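Local coordinates for bifunctional endomannanase/endoglucanase (Caldanaerobius polysaccharolyticus, PDB 3W0K), which probably hydrolyses beta-linked mannan and cellulose chains as an endo-acting glycoside hydrolase of family 5, at residues K3-W14 with F36-F47. Sequence-based numbering, arbitrary orientation.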
ATOM      1  N   LYS A   3       6.429  -2.809  11.555  1.00 10.60           N
ATOM      2  CA  LYS A   3       6.132  -1.522  10.936  1.00 10.44           C
ATOM      3  C   LYS A   3       4.660  -1.139  11.009  1.00 10.29           C
ATOM      4  O   LYS A   3       3.796  -1.844  10.480  1.00  9.49           O
ATOM      5  CB  LYS A   3       6.599  -1.535   9.479  1.00 11.37           C
ATOM      6  CG  LYS A   3       8.109  -1.579   9.339  1.00 11.95           C
ATOM      7  CD  LYS A   3       8.534  -1.921   7.924  1.00 12.78           C
ATOM      8  CE  LYS A   3      10.042  -1.796   7.765  1.00 13.69           C
ATOM      9  NZ  LYS A   3      10.789  -2.704   8.681  1.00 19.28           N
ATOM     10  N   TYR A   4       4.387  -0.003  11.646  1.00  9.62           N
ATOM     11  CA  TYR A   4       3.023   0.499  11.795  1.00 10.25           C
ATOM     12  C   TYR A   4       2.955   1.942  11.339  1.00 10.22           C
ATOM     13  O   TYR A   4       3.714   2.790  11.811  1.00  9.49           O
ATOM     14  CB  TYR A   4       2.576   0.421  13.255  1.00 10.62           C
ATOM     15  CG  TYR A   4       2.619  -0.968  13.824  1.00 10.74           C
ATOM     16  CD1 TYR A   4       1.626  -1.894  13.520  1.00 10.10           C
ATOM     17  CD2 TYR A   4       3.664  -1.364  14.655  1.00 10.63           C
ATOM     18  CE1 TYR A   4       1.671  -3.188  14.032  1.00 11.12           C
ATOM     19  CE2 TYR A   4       3.720  -2.651  15.171  1.00 11.35           C
ATOM     20  CZ  TYR A   4       2.724  -3.555  14.857  1.00 12.91           C
ATOM     21  OH  TYR A   4       2.782  -4.823  15.373  1.00 14.22           O
ATOM     22  N   GLY A   5       2.028   2.236  10.439  1.00  9.66           N
ATOM     23  CA  GLY A   5       1.932   3.598   9.970  1.00  9.90           C
ATOM     24  C   GLY A   5       0.788   3.916   9.042  1.00  9.08           C
ATOM     25  O   GLY A   5      -0.311   3.363   9.153  1.00  9.33           O
ATOM     26  N   PHE A   6       1.073   4.818   8.109  1.00  8.35           N
ATOM     27  CA  PHE A   6       0.082   5.297   7.160  1.00  8.72           C
ATOM     28  C   PHE A   6       0.663   5.526   5.777  1.00  8.53           C
ATOM     29  O   PHE A   6       1.875   5.702   5.612  1.00  9.66           O
ATOM     30  CB  PHE A   6      -0.462   6.658   7.627  1.00  9.49           C
ATOM     31  CG  PHE A   6      -1.123   6.631   8.974  1.00  9.60           C
ATOM     32  CD1 PHE A   6      -2.505   6.521   9.078  1.00 10.28           C
ATOM     33  CD2 PHE A   6      -0.365   6.704  10.138  1.00 10.40           C
ATOM     34  CE1 PHE A   6      -3.123   6.482  10.324  1.00 10.45           C
ATOM     35  CE2 PHE A   6      -0.971   6.665  11.393  1.00 10.65           C
ATOM     36  CZ  PHE A   6      -2.357   6.554  11.485  1.00 11.31           C
ATOM     37  N   ASN A   7      -0.217   5.508   4.783  1.00  8.66           N
ATOM     38  CA  ASN A   7       0.173   5.824   3.417  1.00  9.18           C
ATOM     39  C   ASN A   7      -0.099   7.325   3.283  1.00  9.96           C
ATOM     40  O   ASN A   7      -1.038   7.847   3.895  1.00  9.60           O
ATOM     41  CB  ASN A   7      -0.719   5.109   2.398  1.00  8.27           C
ATOM     42  CG  ASN A   7      -0.372   3.651   2.217  1.00  9.70           C
ATOM     43  OD1 ASN A   7       0.211   3.269   1.203  1.00  8.78           O
ATOM     44  ND2 ASN A   7      -0.796   2.813   3.160  1.00  9.79           N
ATOM     45  N   PHE A   8       0.739   8.016   2.518  1.00  8.82           N
ATOM     46  CA  PHE A   8       0.558   9.439   2.262  1.00  9.27           C
ATOM     47  C   PHE A   8       0.541   9.623   0.755  1.00  9.43           C
ATOM     48  O   PHE A   8       1.340   9.023   0.038  1.00  8.99           O
ATOM     49  CB  PHE A   8       1.648  10.278   2.929  1.00  9.64           C
ATOM     50  CG  PHE A   8       1.415  10.502   4.398  1.00  8.42           C
ATOM     51  CD1 PHE A   8       0.497  11.456   4.829  1.00 10.60           C
ATOM     52  CD2 PHE A   8       2.094   9.745   5.348  1.00  9.81           C
ATOM     53  CE1 PHE A   8       0.259  11.655   6.186  1.00 10.02           C
ATOM     54  CE2 PHE A   8       1.865   9.932   6.707  1.00 10.09           C
ATOM     55  CZ  PHE A   8       0.943  10.894   7.127  1.00  9.60           C
ATOM     56  N   GLN A   9      -0.392  10.446   0.289  1.00  8.80           N
ATOM     57  CA  GLN A   9      -0.602  10.682  -1.130  1.00  9.30           C
ATOM     58  C   GLN A   9       0.032  11.955  -1.708  1.00  9.44           C
ATOM     59  O   GLN A   9      -0.469  12.517  -2.686  1.00 10.63           O
ATOM     60  CB  GLN A   9      -2.115  10.653  -1.398  1.00 10.47           C
ATOM     61  CG  GLN A   9      -2.783   9.267  -1.207  1.00 10.16           C
ATOM     62  CD  GLN A   9      -2.872   8.791   0.247  1.00 10.80           C
ATOM     63  OE1 GLN A   9      -2.636   7.615   0.543  1.00 13.56           O
ATOM     64  NE2 GLN A   9      -3.243   9.690   1.146  1.00  7.10           N
ATOM     65  N   TRP A  10       1.181  12.342  -1.160  1.00  9.28           N
ATOM     66  CA  TRP A  10       1.889  13.552  -1.586  1.00  9.60           C
ATOM     67  C   TRP A  10       2.284  13.607  -3.063  1.00 10.42           C
ATOM     68  O   TRP A  10       2.344  14.688  -3.646  1.00 11.24           O
ATOM     69  CB  TRP A  10       3.126  13.773  -0.714  1.00  9.55           C
ATOM     70  CG  TRP A  10       2.839  13.764   0.763  1.00  9.84           C
ATOM     71  CD1 TRP A  10       1.692  14.173   1.384  1.00 10.75           C
ATOM     72  CD2 TRP A  10       3.720  13.321   1.800  1.00 11.00           C
ATOM     73  NE1 TRP A  10       1.807  14.011   2.746  1.00 11.01           N
ATOM     74  CE2 TRP A  10       3.042  13.490   3.027  1.00 11.47           C
ATOM     75  CE3 TRP A  10       5.020  12.797   1.811  1.00 11.39           C
ATOM     76  CZ2 TRP A  10       3.620  13.154   4.256  1.00 11.44           C
ATOM     77  CZ3 TRP A  10       5.596  12.462   3.033  1.00 11.54           C
ATOM     78  CH2 TRP A  10       4.894  12.642   4.238  1.00 11.79           C
ATOM     79  N   MET A  11       2.549  12.449  -3.666  1.00 10.19           N
ATOM     80  CA  MET A  11       2.938  12.374  -5.079  1.00 10.67           C
ATOM     81  C   MET A  11       2.189  11.191  -5.698  1.00 10.66           C
ATOM     82  O   MET A  11       2.688  10.497  -6.588  1.00 10.13           O
ATOM     83  CB  MET A  11       4.457  12.169  -5.190  1.00 13.09           C
ATOM     84  CG  MET A  11       5.025  12.389  -6.585  1.00 13.63           C
ATOM     85  SD  MET A  11       6.788  11.990  -6.745  1.00 19.41           S
ATOM     86  CE  MET A  11       7.457  13.107  -5.613  1.00 15.33           C
ATOM     87  N   TYR A  12       0.945  11.040  -5.263  1.00  9.54           N
ATOM     88  CA  TYR A  12       0.068   9.944  -5.662  1.00  9.37           C
ATOM     89  C   TYR A  12      -0.475   9.926  -7.093  1.00  8.97           C
ATOM     90  O   TYR A  12      -0.396   8.899  -7.769  1.00 10.76           O
ATOM     91  CB  TYR A  12      -1.079   9.875  -4.650  1.00  9.08           C
ATOM     92  CG  TYR A  12      -2.051   8.743  -4.842  1.00  9.59           C
ATOM     93  CD1 TYR A  12      -1.608   7.432  -5.003  1.00  8.86           C
ATOM     94  CD2 TYR A  12      -3.423   8.981  -4.836  1.00 10.38           C
ATOM     95  CE1 TYR A  12      -2.506   6.391  -5.155  1.00  9.58           C
ATOM     96  CE2 TYR A  12      -4.333   7.943  -4.984  1.00  9.35           C
ATOM     97  CZ  TYR A  12      -3.867   6.649  -5.145  1.00 11.47           C
ATOM     98  OH  TYR A  12      -4.763   5.620  -5.310  1.00 12.09           O
ATOM     99  N   VAL A  13      -1.064  11.032  -7.536  1.00 11.53           N
ATOM    100  CA  VAL A  13      -1.627  11.104  -8.884  1.00 11.75           C
ATOM    101  C   VAL A  13      -1.214  12.394  -9.581  1.00 12.32           C
ATOM    102  O   VAL A  13      -1.424  13.491  -9.060  1.00 13.36           O
ATOM    103  CB  VAL A  13      -3.179  11.007  -8.861  1.00 12.46           C
ATOM    104  CG1 VAL A  13      -3.745  11.209 -10.262  1.00 12.75           C
ATOM    105  CG2 VAL A  13      -3.617   9.649  -8.331  1.00 13.48           C
ATOM    106  N   TRP A  14      -0.611  12.248 -10.755  1.00 12.31           N
ATOM    107  CA  TRP A  14      -0.164  13.394 -11.529  1.00 14.19           C
ATOM    108  C   TRP A  14      -1.264  13.940 -12.426  1.00 14.42           C
ATOM    109  O   TRP A  14      -2.142  13.207 -12.881  1.00 15.30           O
ATOM    110  CB  TRP A  14       1.056  13.021 -12.383  1.00 13.09           C
ATOM    111  CG  TRP A  14       1.480  14.098 -13.356  1.00 14.50           C
ATOM    112  CD1 TRP A  14       2.306  15.155 -13.103  1.00 14.20           C
ATOM    113  CD2 TRP A  14       1.075  14.224 -14.727  1.00 14.84           C
ATOM    114  NE1 TRP A  14       2.440  15.933 -14.229  1.00 14.77           N
ATOM    115  CE2 TRP A  14       1.695  15.384 -15.240  1.00 15.36           C
ATOM    116  CE3 TRP A  14       0.246  13.470 -15.569  1.00 15.32           C
ATOM    117  CZ2 TRP A  14       1.511  15.810 -16.562  1.00 15.34           C
ATOM    118  CZ3 TRP A  14       0.063  13.895 -16.885  1.00 16.69           C
ATOM    119  CH2 TRP A  14       0.694  15.055 -17.364  1.00 15.12           C
ATOM    120  N   PHE A  36       3.988   5.561  15.833  1.00 11.41           N
ATOM    121  CA  PHE A  36       4.020   4.978  14.491  1.00 11.31           C
ATOM    122  C   PHE A  36       5.435   5.149  13.948  1.00 11.84           C
ATOM    123  O   PHE A  36       6.113   6.126  14.271  1.00 13.58           O
ATOM    124  CB  PHE A  36       2.982   5.638  13.582  1.00 11.58           C
ATOM    125  CG  PHE A  36       1.563   5.377  14.006  1.00 13.87           C
ATOM    126  CD1 PHE A  36       0.904   4.220  13.600  1.00 13.55           C
ATOM    127  CD2 PHE A  36       0.890   6.280  14.822  1.00 14.16           C
ATOM    128  CE1 PHE A  36      -0.407   3.967  13.998  1.00 15.39           C
ATOM    129  CE2 PHE A  36      -0.421   6.036  15.227  1.00 15.76           C
ATOM    130  CZ  PHE A  36      -1.071   4.878  14.815  1.00 15.75           C
ATOM    131  N   ASN A  37       5.875   4.205  13.121  1.00 10.54           N
ATOM    132  CA  ASN A  37       7.238   4.230  12.593  1.00 10.93           C
ATOM    133  C   ASN A  37       7.326   3.866  11.116  1.00 11.35           C
ATOM    134  O   ASN A  37       8.398   3.496  10.628  1.00 10.20           O
ATOM    135  CB  ASN A  37       8.071   3.217  13.379  1.00 10.96           C
ATOM    136  CG  ASN A  37       7.513   1.798  13.280  1.00 13.46           C
ATOM    137  OD1 ASN A  37       6.633   1.518  12.460  1.00 10.90           O
ATOM    138  ND2 ASN A  37       8.014   0.905  14.123  1.00 16.45           N
ATOM    139  N   PHE A  38       6.217   3.999  10.401  1.00  9.72           N
ATOM    140  CA  PHE A  38       6.191   3.610   8.998  1.00  9.75           C
ATOM    141  C   PHE A  38       5.327   4.512   8.135  1.00  9.53           C
ATOM    142  O   PHE A  38       4.230   4.908   8.524  1.00  9.68           O
ATOM    143  CB  PHE A  38       5.689   2.160   8.909  1.00  8.74           C
ATOM    144  CG  PHE A  38       5.539   1.632   7.505  1.00  8.73           C
ATOM    145  CD1 PHE A  38       6.608   1.015   6.867  1.00  9.90           C
ATOM    146  CD2 PHE A  38       4.314   1.707   6.843  1.00  8.84           C
ATOM    147  CE1 PHE A  38       6.458   0.471   5.586  1.00 10.29           C
ATOM    148  CE2 PHE A  38       4.157   1.167   5.567  1.00  9.82           C
ATOM    149  CZ  PHE A  38       5.234   0.547   4.939  1.00  9.20           C
ATOM    150  N   VAL A  39       5.848   4.833   6.955  1.00  8.33           N
ATOM    151  CA  VAL A  39       5.144   5.653   5.983  1.00 10.25           C
ATOM    152  C   VAL A  39       5.344   5.033   4.606  1.00 10.11           C
ATOM    153  O   VAL A  39       6.463   4.676   4.240  1.00 11.80           O
ATOM    154  CB  VAL A  39       5.673   7.114   5.985  1.00 11.00           C
ATOM    155  CG1 VAL A  39       5.347   7.819   4.684  1.00 14.15           C
ATOM    156  CG2 VAL A  39       5.050   7.884   7.133  1.00 10.54           C
ATOM    157  N   ARG A  40       4.243   4.809   3.894  1.00  9.49           N
ATOM    158  CA  ARG A  40       4.317   4.272   2.542  1.00  8.62           C
ATOM    159  C   ARG A  40       3.969   5.429   1.617  1.00  8.69           C
ATOM    160  O   ARG A  40       3.004   6.159   1.857  1.00  8.95           O
ATOM    161  CB  ARG A  40       3.346   3.107   2.338  1.00  8.70           C
ATOM    162  CG  ARG A  40       3.365   2.532   0.915  1.00  8.81           C
ATOM    163  CD  ARG A  40       2.609   1.222   0.864  1.00  7.05           C
ATOM    164  NE  ARG A  40       2.574   0.605  -0.466  1.00  8.08           N
ATOM    165  CZ  ARG A  40       1.552   0.692  -1.313  1.00  7.08           C
ATOM    166  NH1 ARG A  40       0.480   1.401  -0.996  1.00  9.16           N
ATOM    167  NH2 ARG A  40       1.541  -0.050  -2.419  1.00  7.67           N
ATOM    168  N   ILE A  41       4.783   5.615   0.583  1.00  8.24           N
ATOM    169  CA  ILE A  41       4.584   6.699  -0.366  1.00  8.32           C
ATOM    170  C   ILE A  41       4.333   6.166  -1.778  1.00  7.93           C
ATOM    171  O   ILE A  41       5.278   5.886  -2.518  1.00  8.61           O
ATOM    172  CB  ILE A  41       5.821   7.640  -0.395  1.00  8.96           C
ATOM    173  CG1 ILE A  41       6.156   8.135   1.018  1.00 10.58           C
ATOM    174  CG2 ILE A  41       5.556   8.838  -1.306  1.00 10.93           C
ATOM    175  CD1 ILE A  41       5.121   9.066   1.607  1.00 14.03           C
ATOM    176  N   PRO A  42       3.057   5.967  -2.148  1.00  7.70           N
ATOM    177  CA  PRO A  42       2.703   5.466  -3.485  1.00  7.71           C
ATOM    178  C   PRO A  42       2.781   6.629  -4.475  1.00  7.97           C
ATOM    179  O   PRO A  42       2.081   7.626  -4.315  1.00  9.05           O
ATOM    180  CB  PRO A  42       1.269   4.971  -3.291  1.00  8.82           C
ATOM    181  CG  PRO A  42       0.728   5.912  -2.247  1.00 10.25           C
ATOM    182  CD  PRO A  42       1.874   6.015  -1.268  1.00  9.31           C
ATOM    183  N   VAL A  43       3.629   6.502  -5.493  1.00  8.09           N
ATOM    184  CA  VAL A  43       3.805   7.589  -6.456  1.00  8.51           C
ATOM    185  C   VAL A  43       3.434   7.279  -7.907  1.00  9.68           C
ATOM    186  O   VAL A  43       3.370   6.121  -8.316  1.00 10.69           O
ATOM    187  CB  VAL A  43       5.252   8.161  -6.405  1.00  8.72           C
ATOM    188  CG1 VAL A  43       5.623   8.533  -4.972  1.00  9.90           C
ATOM    189  CG2 VAL A  43       6.257   7.164  -6.969  1.00  9.48           C
ATOM    190  N   ASP A  44       3.204   8.349  -8.667  1.00  9.24           N
ATOM    191  CA  ASP A  44       2.838   8.297 -10.084  1.00  9.31           C
ATOM    192  C   ASP A  44       4.092   8.692 -10.875  1.00  9.12           C
ATOM    193  O   ASP A  44       4.568   9.822 -10.758  1.00  9.08           O
ATOM    194  CB  ASP A  44       1.706   9.313 -10.321  1.00  9.71           C
ATOM    195  CG  ASP A  44       1.119   9.260 -11.722  1.00  9.63           C
ATOM    196  OD1 ASP A  44       1.804   8.844 -12.677  1.00  9.96           O
ATOM    197  OD2 ASP A  44      -0.050   9.669 -11.865  1.00 10.93           O
ATOM    198  N   TYR A  45       4.616   7.770 -11.683  1.00  9.29           N
ATOM    199  CA  TYR A  45       5.828   8.037 -12.463  1.00  9.89           C
ATOM    200  C   TYR A  45       5.706   9.208 -13.438  1.00 10.29           C
ATOM    201  O   TYR A  45       6.719   9.740 -13.895  1.00  9.56           O
ATOM    202  CB  TYR A  45       6.301   6.773 -13.203  1.00  9.35           C
ATOM    203  CG  TYR A  45       5.598   6.493 -14.515  1.00 10.97           C
ATOM    204  CD1 TYR A  45       6.168   6.886 -15.725  1.00 11.48           C
ATOM    205  CD2 TYR A  45       4.372   5.835 -14.549  1.00 10.25           C
ATOM    206  CE1 TYR A  45       5.533   6.635 -16.940  1.00 12.13           C
ATOM    207  CE2 TYR A  45       3.728   5.574 -15.761  1.00 10.09           C
ATOM    208  CZ  TYR A  45       4.316   5.979 -16.951  1.00 11.75           C
ATOM    209  OH  TYR A  45       3.695   5.732 -18.153  1.00 12.34           O
ATOM    210  N   ARG A  46       4.476   9.611 -13.751  1.00 10.73           N
ATOM    211  CA  ARG A  46       4.263  10.724 -14.674  1.00 10.16           C
ATOM    212  C   ARG A  46       4.711  12.064 -14.091  1.00 11.29           C
ATOM    213  O   ARG A  46       4.853  13.049 -14.820  1.00 12.03           O
ATOM    214  CB  ARG A  46       2.805  10.787 -15.126  1.00 11.80           C
ATOM    215  CG  ARG A  46       2.392   9.607 -15.988  1.00 12.38           C
ATOM    216  CD  ARG A  46       0.934   9.717 -16.373  1.00 12.00           C
ATOM    217  NE  ARG A  46       0.086   9.747 -15.186  1.00 12.46           N
ATOM    218  CZ  ARG A  46      -1.205  10.057 -15.190  1.00 12.93           C
ATOM    219  NH1 ARG A  46      -1.814  10.372 -16.328  1.00 16.20           N
ATOM    220  NH2 ARG A  46      -1.888  10.050 -14.055  1.00 14.62           N
ATOM    221  N   PHE A  47       4.938  12.106 -12.779  1.00 10.60           N
ATOM    222  CA  PHE A  47       5.418  13.334 -12.151  1.00 10.76           C
ATOM    223  C   PHE A  47       6.817  13.679 -12.665  1.00 11.34           C
ATOM    224  O   PHE A  47       7.220  14.841 -12.636  1.00 12.14           O
ATOM    225  CB  PHE A  47       5.454  13.200 -10.626  1.00 10.74           C
ATOM    226  CG  PHE A  47       4.177  13.607  -9.946  1.00 10.56           C
ATOM    227  CD1 PHE A  47       3.850  14.952  -9.796  1.00 10.98           C
ATOM    228  CD2 PHE A  47       3.315  12.649  -9.420  1.00 10.72           C
ATOM    229  CE1 PHE A  47       2.683  15.337  -9.130  1.00 11.13           C
ATOM    230  CE2 PHE A  47       2.147  13.023  -8.751  1.00  9.81           C
ATOM    231  CZ  PHE A  47       1.832  14.370  -8.606  1.00 11.66           C
TER
HETATM  232  O   HOH W   1       2.341   9.766  -2.537  1.00  9.85           O
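The Trp-14 amide reaches Asp-44 OD2 over 2.9 Å in a nearly straight bond (N-H...O 175°), arriving from above the carboxylate plane. Arg-46 holds the same carboxylate side-on: NE lies 3.2 Å from OD1 and NH2 2.9 Å from OD2, each on a syn lone pair and in the guanidinium plane. The Arg-46 backbone N also bonds OD1, closing an Asx turn, so each oxygen takes two donors and the group can hardly rotate. An asparagine in place of Asp-44 would probably cost Arg-46 its salt-bridge partner and leave its guanidinium, whose face is met by the Trp-14 indole edge at CE3, freer to turn. Beside this, the Phe-47 ring is clamped: Met-11 CG sits over one face, 3.7 Å from the centroid, and Trp-14 CB over the other.

Further back, Asn-7 OD1 accepts from Arg-40 NH1 at 2.9 Å, in the guanidinium plane; with CG anti to the backbone N (chi1 179°) and the chain extended from there to NE, Arg-40 runs alongside Asn-7 and also forms salt bridges with Glu-258 and Asp-133. Past the end of strand 4-7, a water donates to Phe-8 O and Pro-42 O and accepts from Met-11 N. At the other end the Phe-6 edge meets the Phe-36 face, centroids 4.8 Å apart.

Parallel strands 4-7 and 38-44, crossing at -25°, are the first two of the eight-stranded TIM barrel; helix 25-33 of their beta-alpha-beta unit packs Leu-31 against Phe-6, Phe-36 and Val-39, while strands 287-290 and 78-83 flank the pair.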